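Local coordinates for SusD homolog (Bacteroides thetaiotaomicron VPI-5482, PDB 3IHV), which probably binds glycans at the outer membrane of a gut Bacteroides, as a SusD-family protein of a nutrient-uptake system, at residues A[139-142]-A[146-149]. Sequence-based numbering, arbitrary orientation.
Sequences VLMT and MSNQ
Two selenomethionines, Met141 and Met146, make the apolar part of this contact, their side chains crossing at a slant. Met146 and Ser147 each have two conformers, and their side-chain contacts hold for the one given. Met141 SE rests against Met146 CG at 3.6 Å, so a selenium meets the middle of the other chain rather than its end. In Met141, chi1 (-162°) and a bend at chi2 (70°) set the selenium beside the end of helix 144-147, near Met146 C; the bend at chi3 then turns CE. Met146 instead runs extended through chi2 (173°), which carries its SE to 3.5 Å from the carbonyl O of Leu140. The bend at chi3 swings Met146 CE toward Thr142 OG1, a 3.0 Å approach that is doubtful. Ser147 OG lies 3.5 Å from Met141 CG. No hydrogen bond spans the segments; polar ties run outward, with Met141 N and O bonded to Tyr128 OH and Asn92 ND2. Within 146-149, Gln149 N bonds to Met146 O at 3.0 Å, closing a turn. The loop after helix 107-135 thus packs on the short helix 144-147 that follows it, at the surface of the helix-rich, TPR-like part of a SusD fold.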
# COMPACT_ATOMS: atom_id res chain seq x y z
N VAL A 139 -13.77 -5.47 -15.68
CA VAL A 139 -14.97 -6.29 -15.69
C VAL A 139 -15.50 -6.51 -14.27
O VAL A 139 -14.74 -6.89 -13.35
CB VAL A 139 -14.72 -7.69 -16.32
CG1 VAL A 139 -16.01 -8.51 -16.35
CG2 VAL A 139 -14.15 -7.59 -17.70
N LEU A 140 -16.80 -6.30 -14.12
CA LEU A 140 -17.50 -6.69 -12.89
C LEU A 140 -17.83 -8.17 -13.05
O LEU A 140 -18.81 -8.53 -13.73
CB LEU A 140 -18.77 -5.89 -12.66
CG LEU A 140 -18.58 -4.48 -12.13
CD1 LEU A 140 -19.86 -3.64 -12.13
CD2 LEU A 140 -17.99 -4.56 -10.72
N MSE A 141 -17.01 -9.03 -12.44
CA MSE A 141 -17.16 -10.48 -12.47
C MSE A 141 -17.94 -10.87 -11.23
O MSE A 141 -17.37 -11.21 -10.18
CB MSE A 141 -15.77 -11.14 -12.50
CG MSE A 141 -15.76 -12.54 -12.94
SE MSE A 141 -16.13 -12.75 -14.85
CE MSE A 141 -14.55 -12.02 -15.59
N THR A 142 -19.26 -10.82 -11.36
CA THR A 142 -20.12 -10.88 -10.18
C THR A 142 -20.50 -12.21 -9.62
O THR A 142 -21.17 -12.28 -8.57
CB THR A 142 -21.37 -10.06 -10.41
OG1 THR A 142 -22.00 -10.49 -11.61
CG2 THR A 142 -20.98 -8.58 -10.52
N MSE A 146 -20.05 -16.52 -13.83
CA MSE A 146 -19.56 -15.62 -14.87
C MSE A 146 -18.11 -15.91 -15.24
O MSE A 146 -17.74 -15.80 -16.42
CB MSE A 146 -19.71 -14.17 -14.48
CG MSE A 146 -19.62 -13.25 -15.66
SE MSE A 146 -20.04 -11.50 -15.07
CE MSE A 146 -21.77 -11.88 -14.30
N SER A 147 -17.30 -16.33 -14.27
CA SER A 147 -15.90 -16.65 -14.55
C SER A 147 -15.74 -17.79 -15.55
O SER A 147 -14.67 -17.97 -16.10
CB SER A 147 -15.17 -16.99 -13.26
OG SER A 147 -15.30 -15.92 -12.36
N ASN A 148 -16.79 -18.59 -15.74
CA ASN A 148 -16.73 -19.71 -16.65
C ASN A 148 -17.43 -19.47 -17.99
O ASN A 148 -17.52 -20.37 -18.82
CB ASN A 148 -17.25 -20.95 -15.93
CG ASN A 148 -16.31 -21.32 -14.79
OD1 ASN A 148 -15.09 -21.36 -14.98
ND2 ASN A 148 -16.85 -21.48 -13.59
N GLN A 149 -17.90 -18.24 -18.19
CA GLN A 149 -18.56 -17.88 -19.45
C GLN A 149 -17.52 -17.69 -20.55
O GLN A 149 -16.34 -17.39 -20.29
CB GLN A 149 -19.35 -16.56 -19.32
CG GLN A 149 -20.55 -16.56 -18.47
CD GLN A 149 -21.16 -15.18 -18.32
OE1 GLN A 149 -20.70 -14.14 -18.91
NE2 GLN A 149 -22.17 -15.12 -17.50